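Sialyltransferase 0160 (Photobacterium damselae, PDB 4R84) probably transfers sialic acid from CMP-sialic acid to galactose-containing acceptors, as a glycosyltransferase of the GT-B structural group with Rossmann folds. Local coordinates at residues Ile360-Ala368 with Gln378-Asn386; Asp401-Ala409 with Phe421-Ile431. All blocks are in the same frame, centred on the assembly; numbering follows the deposited sequence.

Interaction 1. Residues Ile360-Ala368 with Gln378-Asn386. With CSF (cytidine-5'-monophosphate-3-fluoro-N-acetyl-neuraminic acid), chain E.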
# COMPACT_ATOMS: atom_id res chain seq x y z
N ILE A 360 8.72 12.59 -19.89
CA ILE A 360 8.81 13.28 -18.61
C ILE A 360 10.24 13.32 -18.12
O ILE A 360 10.88 12.28 -17.94
CB ILE A 360 7.96 12.60 -17.52
CG1 ILE A 360 6.49 12.68 -17.86
CG2 ILE A 360 8.24 13.27 -16.18
CD1 ILE A 360 5.61 11.95 -16.83
N PHE A 361 10.73 14.53 -17.87
CA PHE A 361 11.99 14.71 -17.18
C PHE A 361 11.74 14.77 -15.67
O PHE A 361 10.94 15.58 -15.21
CB PHE A 361 12.70 15.99 -17.63
CG PHE A 361 13.95 16.30 -16.85
CD1 PHE A 361 15.14 15.68 -17.17
CD2 PHE A 361 13.93 17.20 -15.79
CE1 PHE A 361 16.30 15.96 -16.46
CE2 PHE A 361 15.09 17.48 -15.07
CZ PHE A 361 16.27 16.85 -15.41
N THR A 362 12.46 13.94 -14.92
CA THR A 362 12.30 13.96 -13.46
C THR A 362 13.38 14.83 -12.82
O THR A 362 14.57 14.50 -12.85
CB THR A 362 12.37 12.55 -12.87
OG1 THR A 362 13.63 11.96 -13.18
CG2 THR A 362 11.27 11.66 -13.46
N GLY A 363 12.97 15.93 -12.21
CA GLY A 363 13.92 16.84 -11.59
C GLY A 363 14.39 16.40 -10.21
O GLY A 363 13.86 15.46 -9.64
N THR A 364 15.42 17.07 -9.69
CA THR A 364 15.82 16.85 -8.30
C THR A 364 16.03 18.19 -7.61
O THR A 364 15.75 19.24 -8.18
CB THR A 364 17.10 16.01 -8.20
OG1 THR A 364 17.29 15.59 -6.84
CG2 THR A 364 18.31 16.82 -8.69
N THR A 365 16.52 18.14 -6.38
CA THR A 365 16.81 19.37 -5.66
C THR A 365 18.27 19.77 -5.86
O THR A 365 18.72 19.91 -6.99
CB THR A 365 16.49 19.24 -4.15
OG1 THR A 365 17.17 18.09 -3.62
CG2 THR A 365 15.01 19.06 -3.94
N THR A 366 18.99 19.96 -4.77
CA THR A 366 20.42 20.28 -4.85
C THR A 366 21.19 19.03 -4.44
O THR A 366 20.62 18.10 -3.86
CB THR A 366 20.78 21.46 -3.93
OG1 THR A 366 20.39 21.15 -2.59
CG2 THR A 366 20.04 22.71 -4.36
N TRP A 367 22.48 18.98 -4.77
CA TRP A 367 23.31 17.87 -4.34
C TRP A 367 24.67 18.40 -3.87
O TRP A 367 24.82 19.59 -3.59
CB TRP A 367 23.44 16.82 -5.46
CG TRP A 367 23.94 17.33 -6.79
CD1 TRP A 367 25.24 17.38 -7.20
CD2 TRP A 367 23.16 17.82 -7.89
NE1 TRP A 367 25.32 17.88 -8.47
CE2 TRP A 367 24.06 18.16 -8.92
CE3 TRP A 367 21.79 18.01 -8.10
CZ2 TRP A 367 23.64 18.68 -10.15
CZ3 TRP A 367 21.37 18.53 -9.33
CH2 TRP A 367 22.29 18.86 -10.34
N ALA A 368 25.67 17.52 -3.76
CA ALA A 368 26.95 17.92 -3.19
C ALA A 368 27.67 18.97 -4.04
O ALA A 368 27.35 19.16 -5.20
CB ALA A 368 27.82 16.69 -2.98
N GLN A 378 20.69 24.86 -13.32
CA GLN A 378 21.32 24.94 -14.63
C GLN A 378 21.83 23.58 -15.11
O GLN A 378 21.76 23.27 -16.30
CB GLN A 378 22.46 25.96 -14.63
CG GLN A 378 23.17 26.13 -15.99
CD GLN A 378 22.22 26.52 -17.12
OE1 GLN A 378 21.40 27.43 -16.97
NE2 GLN A 378 22.35 25.86 -18.26
N GLN A 379 22.36 22.76 -14.20
CA GLN A 379 22.83 21.45 -14.60
C GLN A 379 21.70 20.60 -15.13
O GLN A 379 21.88 19.84 -16.09
CB GLN A 379 23.52 20.74 -13.44
CG GLN A 379 24.76 21.45 -12.93
CD GLN A 379 25.63 21.95 -14.08
OE1 GLN A 379 26.22 21.17 -14.81
NE2 GLN A 379 25.74 23.28 -14.20
N GLN A 380 20.52 20.74 -14.53
CA GLN A 380 19.37 19.95 -14.97
C GLN A 380 18.87 20.45 -16.31
O GLN A 380 18.50 19.65 -17.17
CB GLN A 380 18.28 19.98 -13.90
CG GLN A 380 18.79 19.40 -12.57
CD GLN A 380 17.72 19.34 -11.50
OE1 GLN A 380 16.70 18.66 -11.65
NE2 GLN A 380 17.93 20.08 -10.42
N VAL A 381 18.91 21.77 -16.51
CA VAL A 381 18.61 22.34 -17.82
C VAL A 381 19.58 21.79 -18.86
O VAL A 381 19.19 21.41 -19.97
CB VAL A 381 18.66 23.88 -17.81
CG1 VAL A 381 18.53 24.43 -19.22
CG2 VAL A 381 17.53 24.42 -16.94
N ASN A 382 20.86 21.69 -18.49
CA ASN A 382 21.86 21.12 -19.40
C ASN A 382 21.50 19.68 -19.75
O ASN A 382 21.62 19.27 -20.90
CB ASN A 382 23.25 21.18 -18.79
CG ASN A 382 23.76 22.60 -18.63
OD1 ASN A 382 23.20 23.55 -19.17
ND2 ASN A 382 24.86 22.75 -17.88
N VAL A 383 21.05 18.91 -18.76
CA VAL A 383 20.64 17.53 -19.02
C VAL A 383 19.49 17.47 -20.04
O VAL A 383 19.52 16.67 -20.97
CB VAL A 383 20.21 16.77 -17.73
CG1 VAL A 383 19.70 15.38 -18.08
CG2 VAL A 383 21.39 16.66 -16.78
N ILE A 384 18.48 18.30 -19.86
CA ILE A 384 17.35 18.29 -20.80
C ILE A 384 17.80 18.70 -22.21
O ILE A 384 17.38 18.10 -23.20
CB ILE A 384 16.24 19.25 -20.34
CG1 ILE A 384 15.78 18.85 -18.94
CG2 ILE A 384 15.07 19.23 -21.35
CD1 ILE A 384 14.89 19.88 -18.28
N ASN A 385 18.63 19.74 -22.28
CA ASN A 385 19.16 20.19 -23.56
C ASN A 385 19.87 19.06 -24.30
O ASN A 385 19.68 18.90 -25.50
CB ASN A 385 20.11 21.37 -23.36
CG ASN A 385 19.36 22.68 -23.19
OD1 ASN A 385 18.29 22.86 -23.77
ND2 ASN A 385 19.92 23.59 -22.40
N ASN A 386 20.66 18.27 -23.57
CA ASN A 386 21.31 17.12 -24.17
C ASN A 386 20.31 16.08 -24.64
O ASN A 386 20.48 15.47 -25.69
CB ASN A 386 22.28 16.47 -23.19
CG ASN A 386 23.55 17.27 -23.00
OD1 ASN A 386 23.59 18.47 -23.26
ND2 ASN A 386 24.60 16.60 -22.52
C5A CSF E . 18.01 10.24 -1.19
C4A CSF E . 16.74 10.01 -0.39
C2A CSF E . 15.60 11.77 -1.81
O6A CSF E . 16.84 11.86 -2.54
C6A CSF E . 17.61 10.67 -2.60
C3A CSF E . 15.87 11.27 -0.38
O4A CSF E . 17.10 9.65 0.95
N5A CSF E . 18.77 9.01 -1.26
C7A CSF E . 18.86 10.98 -3.41
C8A CSF E . 18.47 11.39 -4.82
C9A CSF E . 19.71 11.50 -5.70
O9A CSF E . 19.28 11.85 -7.01
O8A CSF E . 17.62 10.38 -5.36
O7A CSF E . 19.57 12.06 -2.80
C1A CSF E . 14.96 13.14 -1.77
OBA CSF E . 13.82 13.25 -1.27
OAA CSF E . 15.59 14.13 -2.20
O1A CSF E . 14.67 10.86 -2.41
O2A CSF E . 14.15 9.23 -4.21
N1 CSF E . 9.83 12.68 -6.37
C2 CSF E . 8.93 13.08 -7.37
N3 CSF E . 9.39 13.68 -8.49
C4 CSF E . 10.72 13.88 -8.64
C5 CSF E . 11.62 13.49 -7.65
C6 CSF E . 11.15 12.89 -6.49
C3' CSF E . 10.14 9.95 -4.69
C2' CSF E . 8.95 10.61 -5.33
C1' CSF E . 9.28 12.08 -5.15
O4' CSF E . 10.22 12.18 -4.08
C4' CSF E . 10.43 10.88 -3.53
PA CSF E . 14.25 10.71 -3.96
O5' CSF E . 12.73 11.19 -4.03
C5' CSF E . 11.84 10.77 -3.01
O3' CSF E . 9.85 8.61 -4.30
O2' CSF E . 7.76 10.35 -4.56
N4 CSF E . 11.18 14.48 -9.76
O2 CSF E . 7.70 12.88 -7.20
O3A CSF E . 15.04 11.60 -4.88
C10 CSF E . 20.07 8.93 -0.93
O10 CSF E . 20.69 9.88 -0.46
C11 CSF E . 20.72 7.60 -1.20
F3A CSF E . 16.49 12.28 0.32

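Interaction 2. Residues Asp401-Ala409 with Phe421-Ile431. With CA (calcium ion), chain F; CSF (cytidine-5'-monophosphate-3-fluoro-N-acetyl-neuraminic acid), chain E.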
# COMPACT_ATOMS: atom_id res chain seq x y z
N ASP A 401 7.21 15.35 -27.03
CA ASP A 401 6.68 16.47 -26.27
C ASP A 401 7.27 16.46 -24.86
O ASP A 401 7.33 15.40 -24.22
CB ASP A 401 5.15 16.41 -26.19
CG ASP A 401 4.50 16.55 -27.53
OD1 ASP A 401 5.01 17.34 -28.37
OD2 ASP A 401 3.45 15.90 -27.75
N LEU A 402 7.69 17.63 -24.37
CA LEU A 402 8.35 17.73 -23.07
C LEU A 402 7.38 18.01 -21.93
O LEU A 402 6.52 18.88 -22.01
CB LEU A 402 9.45 18.81 -23.07
CG LEU A 402 10.78 18.58 -23.81
CD1 LEU A 402 10.65 17.99 -25.19
CD2 LEU A 402 11.57 19.89 -23.84
N PHE A 403 7.55 17.21 -20.89
CA PHE A 403 6.83 17.34 -19.63
C PHE A 403 7.85 17.36 -18.50
O PHE A 403 8.91 16.72 -18.59
CB PHE A 403 5.85 16.18 -19.42
CG PHE A 403 4.68 16.20 -20.36
CD1 PHE A 403 4.81 15.77 -21.68
CD2 PHE A 403 3.44 16.62 -19.92
CE1 PHE A 403 3.72 15.79 -22.54
CE2 PHE A 403 2.35 16.64 -20.77
CZ PHE A 403 2.49 16.23 -22.08
N PHE A 404 7.55 18.10 -17.44
CA PHE A 404 8.46 18.24 -16.32
C PHE A 404 7.80 17.75 -15.05
O PHE A 404 6.73 18.23 -14.68
CB PHE A 404 8.88 19.71 -16.16
CG PHE A 404 9.77 19.97 -14.97
CD1 PHE A 404 10.96 19.27 -14.81
CD2 PHE A 404 9.46 20.97 -14.05
CE1 PHE A 404 11.80 19.52 -13.73
CE2 PHE A 404 10.29 21.23 -12.97
CZ PHE A 404 11.47 20.51 -12.80
N LYS A 405 8.43 16.80 -14.37
CA LYS A 405 7.97 16.45 -13.02
C LYS A 405 9.06 16.85 -12.04
O LYS A 405 10.06 16.14 -11.87
CB LYS A 405 7.64 14.96 -12.90
CG LYS A 405 7.22 14.54 -11.47
CD LYS A 405 6.22 15.54 -10.92
CE LYS A 405 5.72 15.15 -9.54
NZ LYS A 405 6.69 15.24 -8.40
N GLY A 406 8.88 18.03 -11.45
CA GLY A 406 9.86 18.53 -10.52
C GLY A 406 9.84 17.79 -9.21
O GLY A 406 8.84 17.15 -8.84
N HIS A 407 10.96 17.86 -8.49
CA HIS A 407 11.03 17.34 -7.13
C HIS A 407 10.11 18.18 -6.24
O HIS A 407 10.03 19.39 -6.40
CB HIS A 407 12.48 17.38 -6.61
CG HIS A 407 12.71 16.62 -5.34
ND1 HIS A 407 12.25 17.04 -4.11
CD2 HIS A 407 13.38 15.46 -5.11
CE1 HIS A 407 12.63 16.18 -3.18
NE2 HIS A 407 13.32 15.22 -3.76
N PRO A 408 9.38 17.53 -5.33
CA PRO A 408 8.46 18.30 -4.48
C PRO A 408 9.15 19.40 -3.67
O PRO A 408 8.50 20.39 -3.32
CB PRO A 408 7.86 17.23 -3.55
CG PRO A 408 8.79 16.02 -3.67
CD PRO A 408 9.32 16.08 -5.07
N ALA A 409 10.43 19.23 -3.37
CA ALA A 409 11.16 20.20 -2.55
C ALA A 409 12.01 21.14 -3.40
O ALA A 409 12.91 21.83 -2.88
CB ALA A 409 12.01 19.48 -1.51
N PHE A 421 12.23 26.14 -20.82
CA PHE A 421 11.63 25.41 -21.93
C PHE A 421 10.18 25.84 -22.07
O PHE A 421 9.30 25.30 -21.40
CB PHE A 421 11.75 23.90 -21.72
CG PHE A 421 13.17 23.43 -21.58
CD1 PHE A 421 13.79 23.42 -20.35
CD2 PHE A 421 13.89 23.05 -22.70
CE1 PHE A 421 15.11 23.03 -20.22
CE2 PHE A 421 15.21 22.64 -22.57
CZ PHE A 421 15.82 22.64 -21.33
N PRO A 422 9.93 26.84 -22.92
CA PRO A 422 8.63 27.49 -23.08
C PRO A 422 7.47 26.53 -23.38
O PRO A 422 6.36 26.79 -22.94
CB PRO A 422 8.86 28.44 -24.25
CG PRO A 422 10.33 28.76 -24.18
CD PRO A 422 10.97 27.47 -23.76
N ASP A 423 7.72 25.46 -24.12
CA ASP A 423 6.61 24.57 -24.47
C ASP A 423 6.55 23.32 -23.59
O ASP A 423 5.81 22.39 -23.87
CB ASP A 423 6.74 24.13 -25.92
CG ASP A 423 6.44 25.26 -26.90
OD1 ASP A 423 5.67 26.19 -26.57
OD2 ASP A 423 7.01 25.22 -28.01
N MET A 424 7.29 23.34 -22.48
CA MET A 424 7.31 22.20 -21.57
C MET A 424 6.11 22.31 -20.64
O MET A 424 5.80 23.38 -20.12
CB MET A 424 8.62 22.13 -20.80
CG MET A 424 8.79 20.83 -19.96
SD MET A 424 10.47 20.61 -19.32
CE MET A 424 10.65 22.03 -18.28
N ILE A 425 5.39 21.20 -20.48
CA ILE A 425 4.20 21.19 -19.63
C ILE A 425 4.54 20.69 -18.23
O ILE A 425 5.21 19.67 -18.08
CB ILE A 425 3.08 20.34 -20.25
CG1 ILE A 425 2.58 21.03 -21.52
CG2 ILE A 425 1.93 20.17 -19.24
CD1 ILE A 425 1.73 20.17 -22.44
N ASN A 426 4.08 21.42 -17.20
CA ASN A 426 4.36 21.07 -15.81
C ASN A 426 3.41 20.02 -15.24
O ASN A 426 2.20 20.10 -15.44
CB ASN A 426 4.31 22.33 -14.94
CG ASN A 426 4.86 22.12 -13.55
OD1 ASN A 426 6.05 21.87 -13.39
ND2 ASN A 426 4.01 22.25 -12.53
N ILE A 427 3.97 19.04 -14.53
CA ILE A 427 3.17 18.13 -13.70
C ILE A 427 3.46 18.50 -12.26
O ILE A 427 4.60 18.42 -11.82
CB ILE A 427 3.51 16.64 -13.97
CG1 ILE A 427 3.36 16.33 -15.47
CG2 ILE A 427 2.63 15.70 -13.11
CD1 ILE A 427 3.85 14.95 -15.86
N PRO A 428 2.42 18.93 -11.52
CA PRO A 428 2.61 19.53 -10.19
C PRO A 428 3.57 18.75 -9.31
O PRO A 428 3.39 17.55 -9.10
CB PRO A 428 1.19 19.52 -9.60
CG PRO A 428 0.29 19.64 -10.78
CD PRO A 428 1.00 18.87 -11.91
N ALA A 429 4.61 19.43 -8.84
CA ALA A 429 5.69 18.79 -8.11
C ALA A 429 5.22 18.10 -6.84
O ALA A 429 5.85 17.15 -6.38
CB ALA A 429 6.78 19.81 -7.77
N LYS A 430 4.12 18.58 -6.26
CA LYS A 430 3.61 18.00 -5.02
C LYS A 430 3.15 16.53 -5.17
O LYS A 430 3.18 15.74 -4.21
CB LYS A 430 2.44 18.84 -4.49
CG LYS A 430 1.89 18.36 -3.15
CD LYS A 430 0.79 19.29 -2.62
CE LYS A 430 0.32 18.86 -1.23
NZ LYS A 430 -0.59 19.86 -0.61
N ILE A 431 2.75 16.16 -6.37
CA ILE A 431 2.29 14.80 -6.63
C ILE A 431 3.45 13.82 -6.55
O ILE A 431 4.49 14.05 -7.15
CB ILE A 431 1.64 14.70 -8.02
CG1 ILE A 431 0.53 15.76 -8.13
CG2 ILE A 431 1.09 13.27 -8.26
CD1 ILE A 431 -0.00 15.94 -9.52
CA CA F . 1.86 14.23 -27.08
C5A CSF E . 18.01 10.24 -1.19
C4A CSF E . 16.74 10.01 -0.39
C2A CSF E . 15.60 11.77 -1.81
O6A CSF E . 16.84 11.86 -2.54
C6A CSF E . 17.61 10.67 -2.60
C3A CSF E . 15.87 11.27 -0.38
O4A CSF E . 17.10 9.65 0.95
N5A CSF E . 18.77 9.01 -1.26
C7A CSF E . 18.86 10.98 -3.41
C8A CSF E . 18.47 11.39 -4.82
C9A CSF E . 19.71 11.50 -5.70
O9A CSF E . 19.28 11.85 -7.01
O8A CSF E . 17.62 10.38 -5.36
O7A CSF E . 19.57 12.06 -2.80
C1A CSF E . 14.96 13.14 -1.77
OBA CSF E . 13.82 13.25 -1.27
OAA CSF E . 15.59 14.13 -2.20
O1A CSF E . 14.67 10.86 -2.41
O2A CSF E . 14.15 9.23 -4.21
N1 CSF E . 9.83 12.68 -6.37
C2 CSF E . 8.93 13.08 -7.37
N3 CSF E . 9.39 13.68 -8.49
C4 CSF E . 10.72 13.88 -8.64
C5 CSF E . 11.62 13.49 -7.65
C6 CSF E . 11.15 12.89 -6.49
C3' CSF E . 10.14 9.95 -4.69
C2' CSF E . 8.95 10.61 -5.33
C1' CSF E . 9.28 12.08 -5.15
O4' CSF E . 10.22 12.18 -4.08
C4' CSF E . 10.43 10.88 -3.53
PA CSF E . 14.25 10.71 -3.96
O5' CSF E . 12.73 11.19 -4.03
C5' CSF E . 11.84 10.77 -3.01
O3' CSF E . 9.85 8.61 -4.30
O2' CSF E . 7.76 10.35 -4.56
N4 CSF E . 11.18 14.48 -9.76
O2 CSF E . 7.70 12.88 -7.20
O3A CSF E . 15.04 11.60 -4.88
C10 CSF E . 20.07 8.93 -0.93
O10 CSF E . 20.69 9.88 -0.46
C11 CSF E . 20.72 7.60 -1.20
F3A CSF E . 16.49 12.28 0.32
O HOH W 1 4.91 19.71 -24.13
O HOH W 2 6.81 19.84 -11.49
O HOH W 3 0.95 12.13 -27.47
O HOH W 4 1.34 16.48 -25.88

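Interaction 1. Residues Ile360-Ala368 with Gln378-Asn386
In the beta-alpha-beta unit of strand 358-362, helix 373-388 and strand 401-405, Phe-361 of the first strand packs against Ile-384 and Gln-380 of the helix. The segment axes come no closer than 10.2 Å, and a phenyl ring fills much of that spacing. Ile-384 CG1 sits over one ring face, 3.7 Å from the Phe-361 centroid and 11° off the normal, which meets the definition of a CH-pi contact. Val-383 CG1 instead approaches the ring edge, 3.8 Å from Phe-361 CE1. Beyond the strand end the contact becomes polar. The Gln-380 chain is extended past CG (chi2 -177°) and carries its amide to the Thr-364 backbone. Thr-364 N donates to Gln-380 OE1 (2.8 Å, 165° at the hydrogen), while Gln-380 NE2 returns a bond to Thr-364 O (3.2 Å), with the oxygen close to the amide plane but the donor well above the carbonyl plane. NE2 also bonds to Tyr-376 O. At the indole edge, Trp-367 CH2 meets Gln-379 CB at 3.8 Å, and Trp-367 NE1 bonds to the C-terminal Ala-503 OXT. One bond accepted and two donated would hold the amide's rotation, and the pair to Thr-364 ties down the loop next to Gly-363, whose O accepts a hydrogen bond from CSF N4 at 2.9 Å, consistent with a second-shell role for the buried glutamine in placing the carbonyl that meets cytosine.

Interaction 2. Residues Asp401-Ala409 with Phe421-Ile431
Bends at chi2 (46°) and chi4 (70°) fold the Lys-405 side chain round toward Ala-429 and Ile-431, so that its ammonium faces both the protein backbone and the bound nucleotide. Its strand, 401-405, is joined to 425-427 through helix 412-419 in a beta-alpha-beta crossover, and the two run parallel with their axes 32° apart. Three backbone bonds establish the pairing: Ile-425 N to Leu-402 O at 3.0 Å, Phe-404 N to Ile-425 O at 2.9 Å, and Ile-427 N to Phe-404 O at 2.9 Å. Side chains follow the alternation of the sheet. On one face the Phe-403 ring lies beside Ile-425, both pointing the same way. On the other, Met-424 CE reaches Phe-404 CB at 3.6 Å, and its sulfur makes an oblique Met-aromatic contact with the ring. Just past strand 401-405, water 2 bridges the two segments, accepting from Gly-406 N and donating to Asn-426 OD1 and Ile-427 O.

Strand 401-405 reaches two sites. At its start, Asp-401 OD2 binds the calcium ion at 2.4 Å, alongside two waters and atoms of Tyr-351, Ser-354, Leu-356 and Asn-358. Past its C-terminal end, His-407 NE2 donates to carboxylate oxygen OAA of the CMP-sialic acid analogue at 3.0 Å, while Ala-409 N donates in the ring plane to His-407 ND1, which would hold the imidazole in this rotation. Lys-405 O accepts from cytosine N4. Four oxygens surround Lys-405 NZ, more than its three hydrogens can each serve fully: CSF O2 at 2.8 Å, Gly-406 O, Ile-431 O, whose bond is weak, and Ala-429 O at 2.9 Å, with NZ above that carbonyl's plane.

In the fold
Interactions 1 and 2 follow each other along the chain, and their centres lie about 12 Å apart. Both belong to the four-stranded parallel sheet ordered 425-427, 401-405, 358-362, 445-447, and strand 401-405 ends the first beta-alpha-beta unit and starts the second. Direct joints are probable backbone hydrogen bonds, Phe-361 O with Lys-405 N and Gly-363 N with Lys-405 O; Phe-421 also packs against Asn-385 of helix 373-388. Adjacent strand ends therefore meet at one ligand, where the two contacts supply one acceptor each for the amino group of the cytosine. Consecutive crossovers thus build one wall of the donor pocket, consistent with a Rossmann-type nucleotide-binding domain.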